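Local coordinates for possible substrate binding protein of ABC transporter system (Rhodopseudomonas palustris, PDB 3N0X) that probably binds branched-chain or related amino acids in the periplasm and hands them to an ABC transporter for uptake, at residues Ala8-Lys13 and Ile78-Ser83; Asp43-Val48 and Lys303-Glu308. All blocks are in the same frame, centred on the assembly; numbering follows the deposited sequence.

How the interactions relate
Both contacts belong to the same lobe of this periplasmic binding protein and reach one mixed sheet, in which strands 5-11 and 45-53 are neighbours. Interaction 1 is buried and pairs 5-11 with 76-79 at their C-terminal ends, whereas interaction 2 lies on the surface, where the hairpin turn leading into 45-53, and the first residue of that strand, meet the turn between helices 283-302 and 307-314. Their centres are 21 Å apart and their nearest atoms about 5 Å, without touching. Along the chain the segments alternate: 8-13, 43-48, 78-83, 303-308. Interaction 2 thus ties the late helices to the lobe built by the early strands, as is usual in this two-lobed family, whose chain crosses between lobes repeatedly.

Interaction 1 of 2, residues Ala8-Lys13 and Ile78-Ser83; sequences ALIYGK and IGTSSS
Leu9 sets its CD1 methyl against CG2 of Ile78, 4.1 Å away, the two side chains crossing at a slant on one face of the sheet. Chi1 (172°) swings the branch out opposite the backbone N, and chi2 (66°) then turns CD1 rather than CD2 to Ile78. Helix 18-35 covers the same face, with Leu28 on Ile78. Beneath the methyls the strands run parallel: Ile78 N donates to Ala8 O at 2.8 Å, and Ile78 O takes the N-H of Ile10 in a nearly straight bond.

Past Gly79 a cis peptide precedes Thr80, and the regular pairing gives way to side-chain contacts. Thr80 lays its hydroxyl beside the backbone of the other strand, OG1 coming to 3.3 Å from Tyr11 CA, while its CA-H points at Ile10 O. The hydroxyl's hydrogen bond goes to Asp54. Ser81 then takes over as acceptor: its OG receives, at 2.9 Å and 172°, the N-H of Gly12, the central residue of an inverse gamma turn. Leu9 CD2 and Lys13 CB lie over opposite faces of the Tyr11 ring, both toward its rim, with its OH bonded to Glu25. Ser82 caps the following helix through Ala85 N. Helix 58-70 packs on the side of Ile10. Parallel strands linked through helices, with loops at their C-terminal ends, make the Rossmann-like alpha/beta lobe of type I periplasmic binding proteins.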
ATOM      1  N   ALA A   8       5.592  11.898  16.215  1.00 16.64           N
ATOM      2  CA  ALA A   8       4.381  12.534  15.780  1.00 16.62           C
ATOM      3  C   ALA A   8       3.691  11.665  14.740  1.00 16.53           C
ATOM      4  O   ALA A   8       4.334  11.208  13.810  1.00 18.62           O
ATOM      5  CB  ALA A   8       4.680  13.943  15.171  1.00 18.88           C
ATOM      6  N   LEU A   9       2.396  11.423  14.918  1.00 14.59           N
ATOM      7  CA  LEU A   9       1.591  10.786  13.907  1.00 14.38           C
ATOM      8  C   LEU A   9       0.629  11.807  13.312  1.00 15.58           C
ATOM      9  O   LEU A   9      -0.215  12.383  14.025  1.00 16.70           O
ATOM     10  CB  LEU A   9       0.771   9.623  14.490  1.00 14.52           C
ATOM     11  CG  LEU A   9      -0.264   9.006  13.535  1.00 15.81           C
ATOM     12  CD1 LEU A   9       0.442   8.314  12.351  1.00 14.91           C
ATOM     13  CD2 LEU A   9      -1.199   8.037  14.317  1.00 16.67           C
ATOM     14  N   ILE A  10       0.745  12.043  12.006  1.00 14.46           N
ATOM     15  CA  ILE A  10      -0.154  12.942  11.298  1.00 15.06           C
ATOM     16  C   ILE A  10      -1.100  12.008  10.578  1.00 15.54           C
ATOM     17  O   ILE A  10      -0.670  11.083   9.904  1.00 14.66           O
ATOM     18  CB  ILE A  10       0.602  13.803  10.278  1.00 15.16           C
ATOM     19  CG1 ILE A  10       1.879  14.415  10.872  1.00 16.75           C
ATOM     20  CG2 ILE A  10      -0.292  14.916   9.680  1.00 14.49           C
ATOM     21  CD1 ILE A  10       1.719  15.216  12.138  1.00 17.09           C
ATOM     22  N   TYR A  11      -2.393  12.238  10.715  1.00 15.17           N
ATOM     23  CA  TYR A  11      -3.417  11.343  10.170  1.00 15.15           C
ATOM     24  C   TYR A  11      -4.759  12.037   9.998  1.00 15.37           C
ATOM     25  O   TYR A  11      -5.024  13.054  10.647  1.00 16.52           O
ATOM     26  CB  TYR A  11      -3.581  10.086  11.033  1.00 15.33           C
ATOM     27  CG  TYR A  11      -4.112  10.188  12.464  1.00 15.10           C
ATOM     28  CD1 TYR A  11      -4.068  11.353  13.229  1.00 17.27           C
ATOM     29  CD2 TYR A  11      -4.577   9.043  13.078  1.00 16.05           C
ATOM     30  CE1 TYR A  11      -4.546  11.363  14.522  1.00 18.60           C
ATOM     31  CE2 TYR A  11      -5.044   9.041  14.357  1.00 16.33           C
ATOM     32  CZ  TYR A  11      -5.004  10.190  15.094  1.00 19.84           C
ATOM     33  OH  TYR A  11      -5.430  10.199  16.421  1.00 19.62           O
ATOM     34  N   GLY A  12      -5.587  11.494   9.100  1.00 15.13           N
ATOM     35  CA  GLY A  12      -6.873  12.103   8.820  1.00 16.87           C
ATOM     36  C   GLY A  12      -7.932  11.559   9.753  1.00 17.97           C
ATOM     37  O   GLY A  12      -8.886  10.879   9.310  1.00 18.21           O
ATOM     38  N   LYS A  13      -7.721  11.802  11.041  1.00 18.58           N
ATOM     39  CA  LYS A  13      -8.585  11.270  12.104  1.00 20.34           C
ATOM     40  C   LYS A  13     -10.036  11.678  11.933  1.00 21.55           C
ATOM     41  O   LYS A  13     -10.934  10.913  12.293  1.00 21.14           O
ATOM     42  CB  LYS A  13      -8.060  11.692  13.468  1.00 22.47           C
ATOM     43  CG  LYS A  13      -8.767  11.055  14.682  1.00 26.40           C
ATOM     44  CD  LYS A  13      -8.372  11.768  15.976  1.00 35.47           C
ATOM     45  CE  LYS A  13      -9.007  11.099  17.208  1.00 42.18           C
ATOM     46  NZ  LYS A  13      -8.673  11.869  18.445  1.00 46.38           N
ATOM     47  N   ILE A  78       5.385  10.501  11.347  1.00 13.44           N
ATOM     48  CA  ILE A  78       4.789   9.508  10.452  1.00 13.35           C
ATOM     49  C   ILE A  78       3.495  10.084   9.950  1.00 13.27           C
ATOM     50  O   ILE A  78       2.737  10.625  10.737  1.00 14.92           O
ATOM     51  CB  ILE A  78       4.475   8.193  11.230  1.00 13.99           C
ATOM     52  CG1 ILE A  78       5.738   7.601  11.866  1.00 14.36           C
ATOM     53  CG2 ILE A  78       3.784   7.148  10.322  1.00 12.94           C
ATOM     54  CD1 ILE A  78       5.438   6.528  12.971  1.00 14.36           C
ATOM     55  N   GLY A  79       3.243  10.038   8.635  1.00 13.45           N
ATOM     56  CA  GLY A  79       1.975  10.515   8.097  1.00 14.84           C
ATOM     57  C   GLY A  79       1.928  10.376   6.591  1.00 14.58           C
ATOM     58  O   GLY A  79       2.942   9.993   5.970  1.00 14.82           O
ATOM     59  N   THR A  80       0.790  10.604   5.950  1.00 13.92           N
ATOM     60  CA  THR A  80      -0.523  10.814   6.545  1.00 13.59           C
ATOM     61  C   THR A  80      -1.499  10.029   5.674  1.00 14.66           C
ATOM     62  O   THR A  80      -1.071   9.308   4.745  1.00 14.29           O
ATOM     63  CB  THR A  80      -0.890  12.329   6.641  1.00 15.30           C
ATOM     64  OG1 THR A  80      -2.172  12.465   7.270  1.00 15.32           O
ATOM     65  CG2 THR A  80      -0.893  12.997   5.307  1.00 16.54           C
ATOM     66  N   SER A  81      -2.795  10.102   5.983  1.00 14.38           N
ATOM     67  CA  SER A  81      -3.748   9.196   5.359  1.00 15.21           C
ATOM     68  C   SER A  81      -3.965   9.510   3.884  1.00 14.99           C
ATOM     69  O   SER A  81      -4.118   8.619   3.054  1.00 16.94           O
ATOM     70  CB  SER A  81      -5.082   9.217   6.099  1.00 16.13           C
ATOM     71  OG  SER A  81      -4.901   9.223   7.509  1.00 15.77           O
ATOM     72  N   SER A  82      -4.017  10.795   3.567  1.00 13.87           N
ATOM     73  CA  SER A  82      -4.269  11.291   2.204  1.00 16.21           C
ATOM     74  C   SER A  82      -2.976  11.576   1.466  1.00 15.96           C
ATOM     75  O   SER A  82      -2.129  12.268   2.019  1.00 16.52           O
ATOM     76  CB  SER A  82      -5.083  12.593   2.288  1.00 18.60           C
ATOM     77  OG  SER A  82      -4.980  13.363   1.110  1.00 22.75           O
ATOM     78  N   SER A  83      -2.815  11.036   0.253  1.00 15.77           N
ATOM     79  CA  SER A  83      -1.636  11.359  -0.563  1.00 16.41           C
ATOM     80  C   SER A  83      -1.488  12.838  -0.859  1.00 16.16           C
ATOM     81  O   SER A  83      -0.356  13.357  -0.870  1.00 16.29           O
ATOM     82  CB  SER A  83      -1.628  10.627  -1.891  1.00 17.48           C
ATOM     83  OG  SER A  83      -1.368   9.255  -1.711  1.00 17.26           O
TER

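Interaction 2 of 2, residues Asp43-Val48 and Lys303-Glu308; sequences DGRKIV and KSTDTE
The tight turn at Asp43-Gly44, which joins antiparallel strands 41-42 and 45-53 into a beta hairpin, meets the turn between helices 283-302 and 307-314 through a salt bridge on the protein surface. Both hairpin-turn residues have positive phi, consistent with a type I' turn, and Arg45 opens the second strand. Lys303 NZ donates to Asp43 OD2 at 2.8 Å, approaching from above the carboxylate plane, 36° out of it, and the two side chains cross at about a right angle. Bends at chi2 (-67°) and chi4 fold the lysine chain back so that its ammonium reaches the aspartate. NZ also makes a weak bond to Gln300 O, in the last turn of the helix that Lys303 has just left with positive phi.

Alongside, Arg45 stretches its chain from CG to NE and brings its guanidinium up to the turn. NH2 lies 3.5 Å from Ser304 N and 3.6 Å from Lys303 C, with the carbonyl of Lys303 at the guanidinium edge, while NE comes within 4.3 Å of Thr305 CG2. No hydrogen bond is made here; the guanidinium packs against the turn. Ser304 OG closes an ST turn by accepting the N-H of Asp306 at 3.0 Å, and Asp306 in turn N-caps helix 307-314 through Lys309 N. Thr305 rests on Leu5 of strand 5-11, whereas Arg45 touches Val299 of helix 283-302.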
ATOM      1  N   ASP A  43      16.208   1.983  24.816  1.00 30.52           N
ATOM      2  CA  ASP A  43      17.542   2.441  25.237  1.00 32.76           C
ATOM      3  C   ASP A  43      17.396   3.565  26.282  1.00 33.93           C
ATOM      4  O   ASP A  43      18.048   4.604  26.169  1.00 34.41           O
ATOM      5  CB  ASP A  43      18.344   2.939  24.022  1.00 33.59           C
ATOM      6  CG  ASP A  43      18.643   1.831  23.022  1.00 38.22           C
ATOM      7  OD1 ASP A  43      18.668   0.643  23.415  1.00 46.25           O
ATOM      8  OD2 ASP A  43      18.874   2.145  21.834  1.00 44.88           O
ATOM      9  N   GLY A  44      16.495   3.372  27.247  1.00 34.24           N
ATOM     10  CA  GLY A  44      16.274   4.354  28.319  1.00 35.87           C
ATOM     11  C   GLY A  44      15.312   5.503  28.022  1.00 36.64           C
ATOM     12  O   GLY A  44      14.907   6.239  28.935  1.00 36.89           O
ATOM     13  N   ARG A  45      14.949   5.691  26.754  1.00 34.12           N
ATOM     14  CA  ARG A  45      14.062   6.778  26.386  1.00 33.62           C
ATOM     15  C   ARG A  45      12.628   6.297  26.446  1.00 29.37           C
ATOM     16  O   ARG A  45      12.299   5.291  25.825  1.00 26.52           O
ATOM     17  CB  ARG A  45      14.339   7.245  24.935  1.00 35.14           C
ATOM     18  CG  ARG A  45      15.785   7.706  24.593  1.00 44.80           C
ATOM     19  CD  ARG A  45      15.842   8.302  23.132  1.00 51.27           C
ATOM     20  NE  ARG A  45      17.210   8.456  22.589  1.00 56.48           N
ATOM     21  CZ  ARG A  45      17.981   7.448  22.167  1.00 54.74           C
ATOM     22  NH1 ARG A  45      17.555   6.185  22.230  1.00 56.60           N
ATOM     23  NH2 ARG A  45      19.191   7.692  21.690  1.00 54.01           N
ATOM     24  N   LYS A  46      11.765   7.030  27.136  1.00 26.17           N
ATOM     25  CA  LYS A  46      10.338   6.738  27.113  0.60 25.82           C
ATOM     26  C   LYS A  46       9.790   7.180  25.752  1.00 24.51           C
ATOM     27  O   LYS A  46      10.095   8.264  25.276  1.00 24.85           O
ATOM     28  CB  LYS A  46       9.596   7.435  28.258  0.60 27.48           C
ATOM     29  CG  LYS A  46       8.033   7.518  28.151  0.60 25.87           C
ATOM     30  CD  LYS A  46       7.264   6.209  28.062  0.60 27.81           C
ATOM     31  CE  LYS A  46       7.798   5.133  28.993  0.60 20.57           C
ATOM     32  NZ  LYS A  46       6.933   3.944  29.074  0.60 32.03           N
ATOM     33  N   ILE A  47       9.007   6.320  25.122  1.00 21.07           N
ATOM     34  CA  ILE A  47       8.416   6.657  23.803  1.00 20.33           C
ATOM     35  C   ILE A  47       7.077   7.328  24.037  1.00 22.31           C
ATOM     36  O   ILE A  47       6.237   6.780  24.720  1.00 23.95           O
ATOM     37  CB  ILE A  47       8.219   5.424  22.917  1.00 18.61           C
ATOM     38  CG1 ILE A  47       9.546   4.674  22.791  1.00 19.39           C
ATOM     39  CG2 ILE A  47       7.624   5.841  21.545  1.00 21.08           C
ATOM     40  CD1 ILE A  47       9.539   3.404  21.959  1.00 18.76           C
ATOM     41  N   VAL A  48       6.904   8.519  23.457  1.00 20.78           N
ATOM     42  CA  VAL A  48       5.656   9.281  23.553  1.00 21.82           C
ATOM     43  C   VAL A  48       5.167   9.572  22.137  1.00 20.36           C
ATOM     44  O   VAL A  48       5.914  10.063  21.304  1.00 20.99           O
ATOM     45  CB  VAL A  48       5.868  10.623  24.330  1.00 24.83           C
ATOM     46  CG1 VAL A  48       4.586  11.489  24.338  1.00 27.74           C
ATOM     47  CG2 VAL A  48       6.366  10.315  25.760  1.00 26.59           C
ATOM     48  N   LYS A 303      21.527   5.084  17.591  1.00 21.09           N
ATOM     49  CA  LYS A 303      21.836   5.439  18.991  1.00 21.73           C
ATOM     50  C   LYS A 303      21.694   6.949  19.242  1.00 23.14           C
ATOM     51  O   LYS A 303      22.400   7.548  20.084  1.00 21.80           O
ATOM     52  CB  LYS A 303      23.211   4.901  19.381  1.00 24.55           C
ATOM     53  CG  LYS A 303      23.300   3.351  19.366  1.00 30.64           C
ATOM     54  CD  LYS A 303      22.411   2.727  20.466  1.00 42.52           C
ATOM     55  CE  LYS A 303      22.337   1.189  20.400  1.00 47.18           C
ATOM     56  NZ  LYS A 303      20.935   0.692  20.713  1.00 42.36           N
ATOM     57  N   SER A 304      20.747   7.554  18.531  1.00 20.30           N
ATOM     58  CA  SER A 304      20.551   8.989  18.513  1.00 20.51           C
ATOM     59  C   SER A 304      19.263   9.292  17.777  1.00 21.10           C
ATOM     60  O   SER A 304      18.812   8.481  16.949  1.00 23.16           O
ATOM     61  CB  SER A 304      21.727   9.696  17.770  1.00 22.61           C
ATOM     62  OG  SER A 304      21.565  11.105  17.728  1.00 24.01           O
ATOM     63  N   THR A 305      18.694  10.456  18.055  1.00 21.14           N
ATOM     64  CA  THR A 305      17.603  10.994  17.247  1.00 22.71           C
ATOM     65  C   THR A 305      18.040  12.165  16.343  1.00 22.08           C
ATOM     66  O   THR A 305      17.205  12.807  15.698  1.00 23.35           O
ATOM     67  CB  THR A 305      16.391  11.393  18.091  1.00 24.64           C
ATOM     68  OG1 THR A 305      16.756  12.416  19.008  1.00 26.45           O
ATOM     69  CG2 THR A 305      15.844  10.195  18.896  1.00 27.69           C
ATOM     70  N   ASP A 306      19.344  12.439  16.277  1.00 20.22           N
ATOM     71  CA  ASP A 306      19.901  13.434  15.348  1.00 20.49           C
ATOM     72  C   ASP A 306      19.475  13.050  13.916  1.00 19.83           C
ATOM     73  O   ASP A 306      19.644  11.903  13.512  1.00 19.42           O
ATOM     74  CB  ASP A 306      21.425  13.433  15.428  1.00 21.00           C
ATOM     75  CG  ASP A 306      22.059  14.307  14.388  1.00 25.02           C
ATOM     76  OD1 ASP A 306      22.023  15.542  14.546  1.00 26.97           O
ATOM     77  OD2 ASP A 306      22.619  13.778  13.394  1.00 25.27           O
ATOM     78  N   THR A 307      18.930  14.010  13.174  1.00 20.32           N
ATOM     79  CA  THR A 307      18.413  13.705  11.847  1.00 18.92           C
ATOM     80  C   THR A 307      19.480  13.142  10.907  1.00 19.35           C
ATOM     81  O   THR A 307      19.233  12.171  10.230  1.00 18.06           O
ATOM     82  CB  THR A 307      17.728  14.910  11.235  1.00 19.88           C
ATOM     83  OG1 THR A 307      16.610  15.270  12.064  1.00 20.87           O
ATOM     84  CG2 THR A 307      17.242  14.611   9.815  1.00 20.33           C
ATOM     85  N   GLU A 308      20.672  13.736  10.846  1.00 19.40           N
ATOM     86  CA  GLU A 308      21.669  13.194   9.916  1.00 18.83           C
ATOM     87  C   GLU A 308      22.058  11.757  10.282  1.00 17.71           C
ATOM     88  O   GLU A 308      22.222  10.924   9.403  1.00 19.42           O
ATOM     89  CB  GLU A 308      22.925  14.091   9.817  1.00 19.88           C
ATOM     90  CG  GLU A 308      22.698  15.423   9.099  1.00 21.34           C
ATOM     91  CD  GLU A 308      22.183  15.233   7.694  1.00 24.86           C
ATOM     92  OE1 GLU A 308      22.841  14.506   6.894  1.00 23.14           O
ATOM     93  OE2 GLU A 308      21.126  15.812   7.389  1.00 23.24           O
TER